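Local coordinates for methanol--corrinoid protein co-methyltransferase (PDB 2I2X), which transfers the methyl group of methanol to the corrinoid cobalt carried by its partner protein MtaC, using a zinc ion, in methanogenesis, at residues 269-274 with 295-300; 359-362 with 367-370. All coordinates share one frame; numbering follows the deposited sequence.

Interaction 1 (269-274 with 295-300); sequences CGYENI and HSDVMG. With ZN (zinc ion), chain Q.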
loop_
_atom_site.group_PDB
_atom_site.type_symbol
_atom_site.label_atom_id
_atom_site.label_comp_id
_atom_site.label_asym_id
_atom_site.label_seq_id
_atom_site.Cartn_x
_atom_site.Cartn_y
_atom_site.Cartn_z
ATOM N N CYS A 269 1.810 2.968 17.198
ATOM C CA CYS A 269 2.719 1.833 17.360
ATOM C C CYS A 269 2.746 1.286 18.796
ATOM O O CYS A 269 3.475 0.316 19.095
ATOM C CB CYS A 269 4.131 2.177 16.873
ATOM S SG CYS A 269 4.882 3.606 17.688
ATOM N N GLY A 270 1.926 1.882 19.651
ATOM C CA GLY A 270 1.696 1.377 21.013
ATOM C C GLY A 270 0.731 0.203 20.988
ATOM O O GLY A 270 -0.432 0.324 21.379
ATOM N N TYR A 271 1.194 -0.958 20.538
ATOM C CA TYR A 271 0.329 -2.108 20.559
ATOM C C TYR A 271 -0.188 -2.432 21.953
ATOM O O TYR A 271 -1.262 -3.025 22.088
ATOM C CB TYR A 271 1.069 -3.295 20.010
ATOM C CG TYR A 271 1.265 -3.300 18.502
ATOM C CD1 TYR A 271 2.314 -2.608 17.922
ATOM C CD2 TYR A 271 0.432 -4.059 17.669
ATOM C CE1 TYR A 271 2.536 -2.653 16.564
ATOM C CE2 TYR A 271 0.635 -4.095 16.302
ATOM C CZ TYR A 271 1.702 -3.392 15.750
ATOM O OH TYR A 271 1.960 -3.426 14.380
ATOM N N GLU A 272 0.588 -2.078 22.986
ATOM C CA GLU A 272 0.166 -2.271 24.353
ATOM C C GLU A 272 -0.998 -1.343 24.740
ATOM O O GLU A 272 -1.552 -1.466 25.844
ATOM C CB GLU A 272 1.351 -2.070 25.315
ATOM C CG GLU A 272 1.903 -0.607 25.460
ATOM C CD GLU A 272 2.826 -0.183 24.320
ATOM O OE1 GLU A 272 3.506 0.871 24.486
ATOM O OE2 GLU A 272 2.861 -0.881 23.260
ATOM N N ASN A 273 -1.361 -0.406 23.844
ATOM C CA ASN A 273 -2.478 0.523 24.097
ATOM C C ASN A 273 -3.780 -0.188 24.451
ATOM O O ASN A 273 -4.650 0.387 25.142
ATOM C CB ASN A 273 -2.718 1.475 22.926
ATOM C CG ASN A 273 -1.625 2.521 22.779
ATOM O OD1 ASN A 273 -0.795 2.719 23.677
ATOM N ND2 ASN A 273 -1.594 3.176 21.614
ATOM N N ILE A 274 -3.931 -1.431 23.996
ATOM C CA ILE A 274 -5.154 -2.151 24.352
ATOM C C ILE A 274 -5.222 -2.346 25.899
ATOM O O ILE A 274 -6.269 -2.119 26.544
ATOM C CB ILE A 274 -5.334 -3.470 23.548
ATOM C CG1 ILE A 274 -6.600 -4.216 23.974
ATOM C CG2 ILE A 274 -4.094 -4.393 23.696
ATOM C CD1 ILE A 274 -7.884 -3.532 23.685
ATOM N N HIS A 295 5.698 -2.268 8.143
ATOM C CA HIS A 295 6.237 -3.521 8.696
ATOM C C HIS A 295 5.192 -4.585 8.782
ATOM O O HIS A 295 4.018 -4.301 8.835
ATOM C CB HIS A 295 6.839 -3.336 10.134
ATOM C CG HIS A 295 5.880 -2.727 11.122
ATOM N ND1 HIS A 295 4.923 -3.468 11.792
ATOM C CD2 HIS A 295 5.703 -1.442 11.515
ATOM C CE1 HIS A 295 4.207 -2.667 12.559
ATOM N NE2 HIS A 295 4.660 -1.434 12.413
ATOM N N SER A 296 5.663 -5.821 8.849
ATOM C CA SER A 296 4.851 -7.013 9.037
ATOM C C SER A 296 4.490 -7.150 10.523
ATOM O O SER A 296 5.266 -6.756 11.412
ATOM C CB SER A 296 5.689 -8.218 8.608
ATOM O OG SER A 296 4.894 -9.350 8.415
ATOM N N ASP A 297 3.305 -7.692 10.798
ATOM C CA ASP A 297 2.947 -8.101 12.156
ATOM C C ASP A 297 2.019 -9.283 12.164
ATOM O O ASP A 297 1.523 -9.739 11.124
ATOM C CB ASP A 297 2.455 -6.946 13.055
ATOM C CG ASP A 297 1.017 -6.518 12.790
ATOM O OD1 ASP A 297 0.111 -7.364 12.804
ATOM O OD2 ASP A 297 0.784 -5.293 12.663
ATOM N N VAL A 298 1.791 -9.795 13.350
ATOM C CA VAL A 298 1.224 -11.107 13.480
ATOM C C VAL A 298 -0.122 -10.981 14.164
ATOM O O VAL A 298 -0.691 -11.987 14.631
ATOM C CB VAL A 298 2.243 -12.015 14.174
ATOM C CG1 VAL A 298 2.178 -11.914 15.719
ATOM C CG2 VAL A 298 2.175 -13.400 13.661
ATOM N N MET A 299 -0.651 -9.743 14.143
ATOM C CA MET A 299 -1.967 -9.433 14.713
ATOM C C MET A 299 -2.741 -8.396 13.900
ATOM O O MET A 299 -3.329 -7.459 14.465
ATOM C CB MET A 299 -1.873 -9.034 16.210
ATOM C CG MET A 299 -0.897 -7.869 16.584
ATOM S SD MET A 299 0.852 -8.324 16.413
ATOM C CE MET A 299 1.449 -7.658 18.009
ATOM N N GLY A 300 -2.791 -8.601 12.571
ATOM C CA GLY A 300 -3.270 -7.604 11.622
ATOM C C GLY A 300 -4.667 -7.089 11.913
ATOM O O GLY A 300 -4.912 -5.889 11.765
HETATM ZN ZN ZN Q . 7.069 3.825 16.745
#

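Interaction 2 (359-362 with 367-370); sequences SDRY and AYML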
loop_
_atom_site.group_PDB
_atom_site.type_symbol
_atom_site.label_atom_id
_atom_site.label_comp_id
_atom_site.label_asym_id
_atom_site.label_seq_id
_atom_site.Cartn_x
_atom_site.Cartn_y
_atom_site.Cartn_z
ATOM N N SER A 359 -9.764 -13.817 14.733
ATOM C CA SER A 359 -8.882 -13.866 13.554
ATOM C C SER A 359 -7.422 -14.180 13.899
ATOM O O SER A 359 -6.761 -15.018 13.263
ATOM C CB SER A 359 -8.946 -12.510 12.841
ATOM O OG SER A 359 -7.900 -12.372 11.882
ATOM N N ASP A 360 -6.914 -13.500 14.910
ATOM C CA ASP A 360 -5.497 -13.543 15.191
ATOM C C ASP A 360 -5.167 -14.145 16.545
ATOM O O ASP A 360 -4.001 -14.395 16.803
ATOM C CB ASP A 360 -4.912 -12.131 15.104
ATOM C CG ASP A 360 -5.017 -11.541 13.706
ATOM O OD1 ASP A 360 -5.029 -12.323 12.749
ATOM O OD2 ASP A 360 -5.064 -10.296 13.556
ATOM N N ARG A 361 -6.174 -14.388 17.396
ATOM C CA ARG A 361 -5.929 -14.934 18.725
ATOM C C ARG A 361 -4.916 -16.099 18.729
ATOM O O ARG A 361 -4.118 -16.213 19.689
ATOM C CB ARG A 361 -7.244 -15.333 19.481
ATOM C CG ARG A 361 -6.981 -16.250 20.730
ATOM C CD ARG A 361 -8.226 -16.695 21.549
ATOM N NE ARG A 361 -8.694 -15.498 22.174
ATOM C CZ ARG A 361 -8.828 -15.251 23.466
ATOM N NH1 ARG A 361 -8.606 -16.168 24.394
ATOM N NH2 ARG A 361 -9.247 -14.034 23.791
ATOM N N TYR A 362 -4.942 -16.949 17.690
ATOM C CA TYR A 362 -4.103 -18.165 17.705
ATOM C C TYR A 362 -2.866 -18.082 16.805
ATOM O O TYR A 362 -2.054 -19.031 16.732
ATOM C CB TYR A 362 -4.932 -19.443 17.430
ATOM C CG TYR A 362 -5.998 -19.686 18.496
ATOM C CD1 TYR A 362 -5.647 -20.095 19.796
ATOM C CD2 TYR A 362 -7.354 -19.462 18.219
ATOM C CE1 TYR A 362 -6.628 -20.292 20.782
ATOM C CE2 TYR A 362 -8.334 -19.647 19.193
ATOM C CZ TYR A 362 -7.972 -20.077 20.466
ATOM O OH TYR A 362 -8.954 -20.256 21.418
ATOM N N ALA A 367 -0.052 -12.175 19.877
ATOM C CA ALA A 367 -1.394 -11.768 19.549
ATOM C C ALA A 367 -2.339 -12.245 20.653
ATOM O O ALA A 367 -3.186 -11.463 21.154
ATOM C CB ALA A 367 -1.778 -12.318 18.206
ATOM N N TYR A 368 -2.174 -13.512 21.043
ATOM C CA TYR A 368 -2.963 -14.100 22.108
ATOM C C TYR A 368 -3.130 -13.193 23.341
ATOM O O TYR A 368 -4.248 -12.997 23.829
ATOM C CB TYR A 368 -2.362 -15.451 22.535
ATOM C CG TYR A 368 -3.307 -16.241 23.405
ATOM C CD1 TYR A 368 -4.257 -17.093 22.829
ATOM C CD2 TYR A 368 -3.283 -16.112 24.798
ATOM C CE1 TYR A 368 -5.166 -17.788 23.594
ATOM C CE2 TYR A 368 -4.200 -16.837 25.594
ATOM C CZ TYR A 368 -5.136 -17.662 24.973
ATOM O OH TYR A 368 -6.030 -18.378 25.710
ATOM N N MET A 369 -2.020 -12.660 23.851
ATOM C CA MET A 369 -2.033 -11.791 25.026
ATOM C C MET A 369 -2.750 -10.477 24.745
ATOM O O MET A 369 -3.372 -9.897 25.625
ATOM C CB MET A 369 -0.598 -11.517 25.489
ATOM C CG MET A 369 -0.469 -10.752 26.830
ATOM S SD MET A 369 -0.470 -8.933 26.662
ATOM C CE MET A 369 1.239 -8.637 26.273
ATOM N N LEU A 370 -2.675 -10.003 23.516
ATOM C CA LEU A 370 -3.195 -8.688 23.205
ATOM C C LEU A 370 -4.692 -8.715 22.947
ATOM O O LEU A 370 -5.324 -7.658 22.857
ATOM C CB LEU A 370 -2.447 -8.119 22.002
ATOM C CG LEU A 370 -1.466 -6.960 22.221
ATOM C CD1 LEU A 370 -1.090 -6.781 23.631
ATOM C CD2 LEU A 370 -0.283 -7.087 21.348
HETATM O O HOH W 1 -8.085 -19.237 24.058
#

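Interaction 1 (269-274 with 295-300)
At its hydroxyl end the Tyr271 ring is met edge-on, near its own plane, by Asp297 OD2 and His295 CE1, while the Met299 methyl CE approaches obliquely, 3.8 Å from Tyr271 CD2. The histidine, too, offers an edge: Tyr271 OH lies in the plane of its imidazole, 3.0 Å from His295 CE1. The motif is a type I turn, Gly270 to Asn273, leading into helix 273-280 and packed against the loop that joins TIM-barrel strands 285-287 and 309-311. With CG placed opposite the carbonyl carbon (chi1 -74°), the tyrosine reaches from this turn to the loop. Its hydroxyl donates to Asp297 OD2 over 2.8 Å, arriving from above the carboxylate plane, 40° out of it; ring and carboxylate stand nearly perpendicular. Met299 adds an off-axis Met-aromatic contact, its SD 5.1 Å from the Tyr271 ring centroid. A phenylalanine in place of Tyr271 would probably keep the methionine packing but leave Asp297 OD2 without this donor and open a small gap beside His295 CE1.

The turn follows directly on Cys269, whose SG binds zinc at 2.4 Å together with Glu164 and Cys220, so the contact ties the metal-bearing segment to the loop. His295 itself is held through NE2 by Glu287, while the backbone of Asp297 bonds to Glu331 and Tyr335 of the second subunit. The other carboxylate oxygen, Asp297 OD1, closes an Asx turn, accepting from Met299 N on its anti side at 2.8 Å.

Interaction 2 (359-362 with 367-370)
Tyr368 and Arg361 bury the most surface here, with Ala367 next, and they meet where helix 349-361 ends and the chain turns through a short loop into helix 365-368. The arginine comes across the tyrosine obliquely, its aliphatic part first: CG is 3.5 Å from Tyr368 CD1. Extended through its first two torsions, the chain then bends at chi3 (-69°), which brings the guanidinium over the phenol ring, off its centre. Arg361 CZ sits 5.0 Å from the Tyr368 ring centroid, an off-centre cation-pi contact 30° from the ring normal, with the two planes 67° apart and therefore not stacked. Backbone shape matters as well: Arg361 O lies near the Tyr368 ring plane, 3.3 Å from CD1 at its edge, and Asp360 O is 3.4 Å from the methyl CB of Ala367.

Tyr362 runs alongside Tyr368, pointing the same way, and takes Arg361 CG over the centre of its own face. A water joins the three polar ends, accepting from Arg361 NH1, donating to Tyr362 OH and hydrogen-bonded to Tyr368 OH at 2.8 Å from its oxygen. Tyr362 OH is also bonded to Asp3 of a different chain of the assembly.

Because Arg361 NH2 also forms a salt bridge to Asp373, the buried positive charge is probably balanced chiefly by that carboxylate, with the Tyr368 ring and the water contributing further stabilisation to this corner.

Overall arrangement
Interaction 1 comes first along the chain and closes before interaction 2 opens; their centres lie about 11 Å apart. The first sits about 9 Å from the centre of the chain, beside the zinc site and next to barrel strand 285-287, whereas the second lies about 18 Å out, among the helices that follow the barrel. They adjoin directly: Ile274 CG2 is 3.6 Å from Leu370 O, and Met299 packs on both Ala367 and Leu370. Asp360 OD2 accepts from the backbone of Asn301 and Leu302, just past 295-300. Barrel loop and helical corner therefore share one buried interface, and both contacts reach the second copy of this protein in the heterotetramer.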